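Local atomic coordinates of uncharacterized protein (Bacillus cereus, PDB entry 4QVU), a protein that is of unknown function but has a HIT-like fold with bound zinc, and may act as a hexose-1-phosphate uridylyltransferase. Residues 122-127 / 204-209; 141-146 / 216-221; 167-172 / 190-195. One frame throughout, in Å; residues are numbered along the deposited sequence.

Interaction 1. Residues 122-127 / 204-209; sequences AHMQII and YNLFFY
Met124, modelled as selenomethionine, reaches Phe208 and Leu206 with its terminal methyl. The two strands are not neighbours. Strand 104-111 runs between 123-129 and 203-211 in the antiparallel sheet, and the nearest CA atoms, of Met124 and Leu206, are 8.8 Å apart. Across the intervening strand the two segments meet through side chains, Met124 from one and Leu206 and Phe208 from the other, with no hydrogen bond between them. Met124 places CG beside its backbone N (chi1 -62°). The chain then runs straight through chi2 and bends at chi3 (79°). That bend turns CE off the line of the chain and toward the second strand. Met124 CE lies 3.5 Å from Phe208 CE1 and 4.2 Å from Phe208 CD1, so the methyl reaches the CD1-CE1 bond of the ring. It comes in obliquely, and the two side chains are roughly perpendicular. Leu206 touches more lightly: its CD1 is 4.3 Å from Met124 CE. All three CB atoms point toward the opposite segment, on one face of the sheet. Two helices cover this face. Ser89 of helix 79-97 touches Met124, while Ile86 and Ile90 of the same helix, together with Ile186 of helix 179-195, pack on Phe208. The contact therefore joins the N-terminal and C-terminal family regions, both of the HIT clan, beneath the helices. It is small, buried and wholly apolar. Its chemistry implies dispersion and exclusion of water, without the directional hold of a polar bond.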
loop_
_atom_site.group_PDB
_atom_site.type_symbol
_atom_site.label_atom_id
_atom_site.label_comp_id
_atom_site.label_asym_id
_atom_site.label_seq_id
_atom_site.Cartn_x
_atom_site.Cartn_y
_atom_site.Cartn_z
ATOM N N ALA A 122 26.741 16.355 -15.560
ATOM C CA ALA A 122 25.589 15.592 -16.064
ATOM C C ALA A 122 26.026 14.181 -16.437
ATOM O O ALA A 122 26.776 14.001 -17.401
ATOM C CB ALA A 122 24.964 16.299 -17.257
ATOM N N HIS A 123 25.617 13.185 -15.638
ATOM C CA HIS A 123 26.037 11.807 -15.869
ATOM C C HIS A 123 24.937 10.776 -15.554
ATOM O O HIS A 123 23.968 11.075 -14.847
ATOM C CB HIS A 123 27.276 11.495 -15.006
ATOM C CG HIS A 123 26.986 11.483 -13.540
ATOM N ND1 HIS A 123 26.855 12.657 -12.824
ATOM C CD2 HIS A 123 26.768 10.437 -12.712
ATOM C CE1 HIS A 123 26.555 12.293 -11.588
ATOM N NE2 HIS A 123 26.494 10.967 -11.471
HETATM N N MSE A 124 25.122 9.554 -16.094
HETATM C CA MSE A 124 24.295 8.365 -15.876
HETATM C C MSE A 124 25.173 7.255 -15.325
HETATM O O MSE A 124 26.397 7.416 -15.256
HETATM C CB MSE A 124 23.575 7.902 -17.149
HETATM C CG MSE A 124 22.607 8.918 -17.727
HETATM SE SE MSE A 124 21.614 8.201 -19.233
HETATM C CE MSE A 124 20.344 7.191 -18.248
ATOM N N GLN A 125 24.566 6.123 -14.944
ATOM C CA GLN A 125 25.320 4.999 -14.413
ATOM C C GLN A 125 24.836 3.676 -14.963
ATOM O O GLN A 125 23.633 3.450 -15.103
ATOM C CB GLN A 125 25.237 4.957 -12.884
ATOM C CG GLN A 125 26.033 6.044 -12.177
ATOM C CD GLN A 125 25.822 6.003 -10.696
ATOM O OE1 GLN A 125 25.275 6.939 -10.114
ATOM N NE2 GLN A 125 26.205 4.902 -10.054
ATOM N N ILE A 126 25.803 2.797 -15.253
ATOM C CA ILE A 126 25.611 1.419 -15.692
ATOM C C ILE A 126 26.336 0.542 -14.656
ATOM O O ILE A 126 27.553 0.687 -14.467
ATOM C CB ILE A 126 26.053 1.152 -17.160
ATOM C CG1 ILE A 126 25.189 1.958 -18.156
ATOM C CG2 ILE A 126 25.982 -0.342 -17.472
ATOM C CD1 ILE A 126 25.720 2.068 -19.642
ATOM N N ILE A 127 25.571 -0.308 -13.944
ATOM C CA ILE A 127 26.093 -1.203 -12.921
ATOM C C ILE A 127 25.764 -2.643 -13.306
ATOM O O ILE A 127 24.590 -3.019 -13.381
ATOM C CB ILE A 127 25.546 -0.851 -11.504
ATOM C CG1 ILE A 127 25.776 0.640 -11.161
ATOM C CG2 ILE A 127 26.155 -1.788 -10.433
ATOM C CD1 ILE A 127 25.021 1.130 -9.999
ATOM N N TYR A 204 15.282 14.585 -10.013
ATOM C CA TYR A 204 14.595 13.434 -10.584
ATOM C C TYR A 204 15.552 12.273 -10.761
ATOM O O TYR A 204 16.774 12.431 -10.685
ATOM C CB TYR A 204 13.925 13.774 -11.945
ATOM C CG TYR A 204 14.891 14.082 -13.073
ATOM C CD1 TYR A 204 15.363 13.076 -13.909
ATOM C CD2 TYR A 204 15.306 15.388 -13.328
ATOM C CE1 TYR A 204 16.251 13.350 -14.945
ATOM C CE2 TYR A 204 16.180 15.679 -14.371
ATOM C CZ TYR A 204 16.651 14.655 -15.181
ATOM O OH TYR A 204 17.519 14.924 -16.216
ATOM N N ASN A 205 14.980 11.116 -11.078
ATOM C CA ASN A 205 15.695 9.899 -11.414
ATOM C C ASN A 205 15.156 9.291 -12.678
ATOM O O ASN A 205 13.946 9.362 -12.932
ATOM C CB ASN A 205 15.581 8.862 -10.298
ATOM C CG ASN A 205 16.366 9.085 -9.042
ATOM O OD1 ASN A 205 15.799 9.137 -7.966
ATOM N ND2 ASN A 205 17.676 9.056 -9.114
ATOM N N LEU A 206 16.039 8.648 -13.450
ATOM C CA LEU A 206 15.657 7.817 -14.583
ATOM C C LEU A 206 15.997 6.417 -14.237
ATOM O O LEU A 206 17.086 6.190 -13.718
ATOM C CB LEU A 206 16.301 8.199 -15.934
ATOM C CG LEU A 206 16.158 9.605 -16.499
ATOM C CD1 LEU A 206 16.798 9.652 -17.862
ATOM C CD2 LEU A 206 14.698 10.042 -16.606
ATOM N N PHE A 207 15.083 5.480 -14.478
ATOM C CA PHE A 207 15.344 4.053 -14.281
ATOM C C PHE A 207 14.956 3.320 -15.527
ATOM O O PHE A 207 13.852 3.526 -16.034
ATOM C CB PHE A 207 14.624 3.467 -13.063
ATOM C CG PHE A 207 14.941 4.157 -11.767
ATOM C CD1 PHE A 207 16.168 3.967 -11.141
ATOM C CD2 PHE A 207 14.010 4.993 -11.163
ATOM C CE1 PHE A 207 16.469 4.620 -9.955
ATOM C CE2 PHE A 207 14.307 5.632 -9.968
ATOM C CZ PHE A 207 15.535 5.442 -9.372
ATOM N N PHE A 208 15.859 2.487 -16.043
ATOM C CA PHE A 208 15.579 1.722 -17.243
ATOM C C PHE A 208 15.396 0.270 -16.887
ATOM O O PHE A 208 16.035 -0.237 -15.962
ATOM C CB PHE A 208 16.682 1.901 -18.286
ATOM C CG PHE A 208 16.689 3.260 -18.945
ATOM C CD1 PHE A 208 17.321 4.346 -18.337
ATOM C CD2 PHE A 208 16.102 3.447 -20.193
ATOM C CE1 PHE A 208 17.343 5.600 -18.958
ATOM C CE2 PHE A 208 16.129 4.705 -20.816
ATOM C CZ PHE A 208 16.756 5.771 -20.196
ATOM N N TYR A 209 14.479 -0.388 -17.612
ATOM C CA TYR A 209 14.127 -1.800 -17.439
ATOM C C TYR A 209 13.934 -2.479 -18.789
ATOM O O TYR A 209 13.412 -1.862 -19.728
ATOM C CB TYR A 209 12.826 -1.961 -16.603
ATOM C CG TYR A 209 12.710 -1.063 -15.384
ATOM C CD1 TYR A 209 12.321 0.269 -15.507
ATOM C CD2 TYR A 209 12.892 -1.572 -14.097
ATOM C CE1 TYR A 209 12.214 1.099 -14.396
ATOM C CE2 TYR A 209 12.740 -0.760 -12.971
ATOM C CZ TYR A 209 12.424 0.580 -13.129
ATOM O OH TYR A 209 12.270 1.399 -12.041
#

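Interaction 2. Residues 141-146 / 216-221; sequences DNFQGV and ICKVVP
The end of a 3-10 segment, at 141-142, and the loop after it pass beside strand 214-222 without pairing with it, bringing the CA atoms of Phe143 and Lys218 to 7.8 Å. Ile216 and Lys218, two residues apart on the strand, both point toward the turn. Ile216 sets its CD1 over one face of the Phe143 ring, 3.9 Å from CG of Phe143. The other branch, Ile216 CG2, meets Phe143 CD1 at 3.7 Å. The Lys218 side chain runs roughly perpendicular to that of Phe143, and its CE comes obliquely to the ring, 3.7 Å from Phe143 CE1. Its chain leaves the strand extended and bends at chi3 and chi4 (-77° and -75°), which curls NZ back to the backbone of the turn. Lys218 NZ donates to Asn142 O at 2.6 Å, with NZ lying 26° out of the carbonyl plane. The same NZ forms a salt bridge with Glu168 and a hydrogen bond with Asn170. Asn142 O also takes a bond from Ser159, and Tyr209 meets the Phe143 ring edge-to-face. Thus a buried ammonium has three oxygen partners, one of them a carboxylate. This network would probably stabilise its positive charge and tie the turn to the C-terminal half of the sheet.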
loop_
_atom_site.group_PDB
_atom_site.type_symbol
_atom_site.label_atom_id
_atom_site.label_comp_id
_atom_site.label_asym_id
_atom_site.label_seq_id
_atom_site.Cartn_x
_atom_site.Cartn_y
_atom_site.Cartn_z
ATOM N N ASP A 141 2.653 -4.486 -12.732
ATOM C CA ASP A 141 1.714 -3.407 -12.397
ATOM C C ASP A 141 2.408 -2.114 -11.942
ATOM O O ASP A 141 1.739 -1.079 -11.921
ATOM C CB ASP A 141 0.721 -3.852 -11.320
ATOM C CG ASP A 141 -0.380 -4.774 -11.832
ATOM O OD1 ASP A 141 -0.270 -5.262 -12.991
ATOM O OD2 ASP A 141 -1.343 -5.019 -11.079
ATOM N N ASN A 142 3.727 -2.131 -11.644
ATOM C CA ASN A 142 4.467 -0.905 -11.293
ATOM C C ASN A 142 4.726 -0.036 -12.541
ATOM O O ASN A 142 5.147 1.118 -12.400
ATOM C CB ASN A 142 5.806 -1.209 -10.598
ATOM C CG ASN A 142 5.716 -1.885 -9.250
ATOM O OD1 ASN A 142 6.489 -2.795 -8.945
ATOM N ND2 ASN A 142 4.769 -1.478 -8.414
ATOM N N PHE A 143 4.452 -0.584 -13.746
ATOM C CA PHE A 143 4.687 0.068 -15.046
ATOM C C PHE A 143 3.346 0.340 -15.805
ATOM O O PHE A 143 3.365 0.956 -16.877
ATOM C CB PHE A 143 5.654 -0.797 -15.904
ATOM C CG PHE A 143 6.920 -1.143 -15.146
ATOM C CD1 PHE A 143 7.908 -0.185 -14.932
ATOM C CD2 PHE A 143 7.084 -2.398 -14.568
ATOM C CE1 PHE A 143 9.046 -0.487 -14.174
ATOM C CE2 PHE A 143 8.219 -2.694 -13.806
ATOM C CZ PHE A 143 9.193 -1.737 -13.617
ATOM N N GLN A 144 2.196 -0.090 -15.225
ATOM C CA GLN A 144 0.843 0.168 -15.746
ATOM C C GLN A 144 0.326 1.463 -15.131
ATOM O O GLN A 144 0.874 1.905 -14.126
ATOM C CB GLN A 144 -0.129 -1.003 -15.447
ATOM C CG GLN A 144 0.328 -2.415 -15.837
ATOM C CD GLN A 144 0.247 -2.767 -17.302
ATOM O OE1 GLN A 144 0.060 -1.924 -18.183
ATOM N NE2 GLN A 144 0.399 -4.048 -17.592
ATOM N N GLY A 145 -0.716 2.056 -15.706
ATOM C CA GLY A 145 -1.292 3.274 -15.151
ATOM C C GLY A 145 -2.244 4.063 -16.029
ATOM O O GLY A 145 -2.906 3.520 -16.926
ATOM N N VAL A 146 -2.345 5.361 -15.704
ATOM C CA VAL A 146 -3.173 6.356 -16.387
ATOM C C VAL A 146 -2.387 6.867 -17.576
ATOM O O VAL A 146 -1.345 7.502 -17.394
ATOM C CB VAL A 146 -3.583 7.494 -15.412
ATOM C CG1 VAL A 146 -4.496 8.511 -16.081
ATOM C CG2 VAL A 146 -4.231 6.933 -14.156
ATOM N N ILE A 216 11.550 0.081 -20.966
ATOM C CA ILE A 216 10.810 0.995 -20.105
ATOM C C ILE A 216 11.748 1.967 -19.429
ATOM O O ILE A 216 12.778 1.564 -18.875
ATOM C CB ILE A 216 9.986 0.222 -19.032
ATOM C CG1 ILE A 216 9.086 -0.866 -19.674
ATOM C CG2 ILE A 216 9.185 1.200 -18.142
ATOM C CD1 ILE A 216 8.459 -1.881 -18.708
ATOM N N CYS A 217 11.356 3.245 -19.427
ATOM C CA CYS A 217 12.048 4.258 -18.668
ATOM C C CYS A 217 11.089 4.842 -17.657
ATOM O O CYS A 217 10.092 5.467 -18.031
ATOM C CB CYS A 217 12.674 5.343 -19.533
ATOM S SG CYS A 217 13.516 6.618 -18.559
ATOM N N LYS A 218 11.388 4.636 -16.373
ATOM C CA LYS A 218 10.594 5.214 -15.307
ATOM C C LYS A 218 11.268 6.519 -14.879
ATOM O O LYS A 218 12.434 6.513 -14.484
ATOM C CB LYS A 218 10.412 4.233 -14.148
ATOM C CG LYS A 218 9.483 4.734 -13.053
ATOM C CD LYS A 218 9.376 3.766 -11.889
ATOM C CE LYS A 218 8.487 2.577 -12.157
ATOM N NZ LYS A 218 7.047 2.942 -12.127
ATOM N N VAL A 219 10.546 7.643 -15.058
ATOM C CA VAL A 219 10.959 9.005 -14.691
ATOM C C VAL A 219 10.313 9.288 -13.344
ATOM O O VAL A 219 9.084 9.242 -13.245
ATOM C CB VAL A 219 10.606 10.079 -15.768
ATOM C CG1 VAL A 219 11.344 11.380 -15.491
ATOM C CG2 VAL A 219 10.906 9.592 -17.187
ATOM N N VAL A 220 11.130 9.517 -12.300
ATOM C CA VAL A 220 10.634 9.698 -10.936
ATOM C C VAL A 220 11.056 11.068 -10.362
ATOM O O VAL A 220 12.240 11.247 -10.061
ATOM C CB VAL A 220 11.137 8.540 -10.002
ATOM C CG1 VAL A 220 10.515 8.625 -8.608
ATOM C CG2 VAL A 220 10.888 7.160 -10.613
ATOM N N PRO A 221 10.115 12.028 -10.137
ATOM C CA PRO A 221 10.497 13.275 -9.458
ATOM C C PRO A 221 10.942 12.995 -8.020
ATOM O O PRO A 221 10.435 12.074 -7.365
ATOM C CB PRO A 221 9.217 14.116 -9.490
ATOM C CG PRO A 221 8.306 13.431 -10.456
ATOM C CD PRO A 221 8.662 11.994 -10.396
#

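Interaction 3. Residues 167-172 / 190-195; sequences TEFNII and VRYILT
Phe169 overlaps the end of Ile193 with the CD2 and CE2 side of its ring. This is helix-on-sheet packing in the HIT-like fold: helix 179-195 packs on the antiparallel sheet, and Phe169 projects from strand 169-173 toward it. The backbones stay well apart, with the CA atoms of Phe169 and Val190 9.8 Å from each other. Ile193 CD1 is 3.8 Å from Phe169 CE2 and 3.9 Å from Phe169 CD2. Ile193 CG1 is also 3.8 Å from CE2 of Phe169, so the CG1-CD1 branch meets the ring, obliquely. The two side chains run alongside each other, pointing opposite ways. Tyr192 comes to the far end of the Phe169 ring. With CG anti to the backbone N (chi1 163°), its ring is swung toward the phenylalanine, and its CE2 lies 3.9 Å from Phe169 CZ. CZ approaches the rim of the tyrosine ring, almost level with it, and the side chains stand roughly perpendicular. Thr189 of the helix and Pro221 of strand 214-222 also touch Phe169. The tyrosine hydroxyl is tied outside the contact, to Gln247. In the helix's last turn, Thr195 OG1 donates a hydrogen bond of 2.8 Å to Arg191 O.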
loop_
_atom_site.group_PDB
_atom_site.type_symbol
_atom_site.label_atom_id
_atom_site.label_comp_id
_atom_site.label_asym_id
_atom_site.label_seq_id
_atom_site.Cartn_x
_atom_site.Cartn_y
_atom_site.Cartn_z
ATOM N N THR A 167 4.736 10.028 -7.413
ATOM C CA THR A 167 4.548 10.124 -8.858
ATOM C C THR A 167 5.695 9.416 -9.579
ATOM O O THR A 167 6.863 9.629 -9.273
ATOM C CB THR A 167 4.408 11.579 -9.317
ATOM O OG1 THR A 167 3.465 12.240 -8.471
ATOM C CG2 THR A 167 3.941 11.689 -10.773
ATOM N N GLU A 168 5.333 8.563 -10.539
ATOM C CA GLU A 168 6.233 7.788 -11.396
ATOM C C GLU A 168 5.669 7.791 -12.797
ATOM O O GLU A 168 4.508 7.427 -12.987
ATOM C CB GLU A 168 6.432 6.352 -10.863
ATOM C CG GLU A 168 7.100 6.309 -9.494
ATOM C CD GLU A 168 7.241 4.952 -8.833
ATOM O OE1 GLU A 168 6.804 3.940 -9.427
ATOM O OE2 GLU A 168 7.771 4.904 -7.700
ATOM N N PHE A 169 6.468 8.278 -13.764
ATOM C CA PHE A 169 6.099 8.354 -15.175
ATOM C C PHE A 169 6.775 7.214 -15.920
ATOM O O PHE A 169 8.000 7.106 -15.903
ATOM C CB PHE A 169 6.471 9.717 -15.786
ATOM C CG PHE A 169 5.932 10.928 -15.057
ATOM C CD1 PHE A 169 4.601 11.309 -15.194
ATOM C CD2 PHE A 169 6.763 11.713 -14.268
ATOM C CE1 PHE A 169 4.107 12.432 -14.529
ATOM C CE2 PHE A 169 6.270 12.848 -13.619
ATOM C CZ PHE A 169 4.950 13.208 -13.765
ATOM N N ASN A 170 5.974 6.341 -16.543
ATOM C CA ASN A 170 6.466 5.174 -17.271
ATOM C C ASN A 170 6.357 5.417 -18.755
ATOM O O ASN A 170 5.279 5.728 -19.264
ATOM C CB ASN A 170 5.697 3.920 -16.859
ATOM C CG ASN A 170 5.693 3.697 -15.364
ATOM O OD1 ASN A 170 6.727 3.442 -14.739
ATOM N ND2 ASN A 170 4.537 3.854 -14.753
ATOM N N ILE A 171 7.498 5.315 -19.441
ATOM C CA ILE A 171 7.607 5.473 -20.884
ATOM C C ILE A 171 7.991 4.104 -21.433
ATOM O O ILE A 171 9.075 3.604 -21.120
ATOM C CB ILE A 171 8.597 6.597 -21.270
ATOM C CG1 ILE A 171 8.390 7.866 -20.418
ATOM C CG2 ILE A 171 8.487 6.887 -22.749
ATOM C CD1 ILE A 171 9.425 8.917 -20.593
ATOM N N ILE A 172 7.078 3.464 -22.187
ATOM C CA ILE A 172 7.280 2.103 -22.709
ATOM C C ILE A 172 7.307 2.098 -24.244
ATOM O O ILE A 172 6.439 2.700 -24.874
ATOM C CB ILE A 172 6.159 1.118 -22.184
ATOM C CG1 ILE A 172 5.885 1.239 -20.658
ATOM C CG2 ILE A 172 6.415 -0.338 -22.584
ATOM C CD1 ILE A 172 4.718 2.096 -20.276
ATOM N N VAL A 190 11.010 15.130 -18.401
ATOM C CA VAL A 190 12.033 15.768 -17.551
ATOM C C VAL A 190 11.787 17.291 -17.522
ATOM O O VAL A 190 11.734 17.872 -16.433
ATOM C CB VAL A 190 13.476 15.414 -18.020
ATOM C CG1 VAL A 190 14.519 16.409 -17.501
ATOM C CG2 VAL A 190 13.840 13.986 -17.623
ATOM N N ARG A 191 11.587 17.913 -18.706
ATOM C CA ARG A 191 11.308 19.346 -18.859
ATOM C C ARG A 191 10.098 19.751 -18.020
ATOM O O ARG A 191 10.157 20.782 -17.352
ATOM C CB ARG A 191 11.088 19.726 -20.329
ATOM C CG ARG A 191 12.387 19.898 -21.089
ATOM C CD ARG A 191 12.181 20.028 -22.582
ATOM N NE ARG A 191 13.422 20.436 -23.241
ATOM C CZ ARG A 191 13.638 20.382 -24.551
ATOM N NH1 ARG A 191 12.711 19.890 -25.364
ATOM N NH2 ARG A 191 14.795 20.787 -25.056
ATOM N N TYR A 192 9.034 18.920 -18.015
ATOM C CA TYR A 192 7.824 19.159 -17.228
ATOM C C TYR A 192 8.135 19.113 -15.729
ATOM O O TYR A 192 7.663 19.982 -14.998
ATOM C CB TYR A 192 6.719 18.140 -17.582
ATOM C CG TYR A 192 5.601 18.058 -16.562
ATOM C CD1 TYR A 192 4.634 19.058 -16.474
ATOM C CD2 TYR A 192 5.512 16.985 -15.680
ATOM C CE1 TYR A 192 3.615 18.995 -15.526
ATOM C CE2 TYR A 192 4.503 16.914 -14.725
ATOM C CZ TYR A 192 3.557 17.922 -14.651
ATOM O OH TYR A 192 2.572 17.844 -13.701
ATOM N N ILE A 193 8.910 18.102 -15.279
ATOM C CA ILE A 193 9.266 17.929 -13.862
ATOM C C ILE A 193 10.059 19.150 -13.375
ATOM O O ILE A 193 9.732 19.705 -12.323
ATOM C CB ILE A 193 10.042 16.607 -13.598
ATOM C CG1 ILE A 193 9.142 15.389 -13.894
ATOM C CG2 ILE A 193 10.580 16.557 -12.150
ATOM C CD1 ILE A 193 9.822 14.067 -13.851
ATOM N N LEU A 194 11.044 19.596 -14.162
ATOM C CA LEU A 194 11.882 20.730 -13.784
ATOM C C LEU A 194 11.149 22.069 -13.871
ATOM O O LEU A 194 11.577 23.014 -13.203
ATOM C CB LEU A 194 13.137 20.795 -14.673
ATOM C CG LEU A 194 14.113 19.625 -14.589
ATOM C CD1 LEU A 194 15.252 19.824 -15.545
ATOM C CD2 LEU A 194 14.655 19.437 -13.179
ATOM N N THR A 195 10.044 22.155 -14.654
ATOM C CA THR A 195 9.342 23.419 -14.872
ATOM C C THR A 195 7.973 23.519 -14.153
ATOM O O THR A 195 7.790 24.481 -13.406
ATOM C CB THR A 195 9.132 23.634 -16.381
ATOM O OG1 THR A 195 10.394 23.545 -17.036
ATOM C CG2 THR A 195 8.466 24.966 -16.715
#

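All three contacts are buried and meet on one antiparallel sheet. Interaction 1 is closest to the centre of the chain and joins the two family regions. Interactions 2 and 3 lie within the C-terminal one, their centres about 9 Å apart. Strands 203-211 and 214-222 are neighbours, linking interactions 1 and 2 through backbone bonds such as Lys218 N to Phe207 O. Strand 169-173 pairs with the other side of 214-222, so interaction 3 continues the same sheet. Interactions 1 and 3 are apolar, on the face covered by helices, and Tyr204 packs on Val190 between them. Interaction 2 differs in having a charged group at its heart.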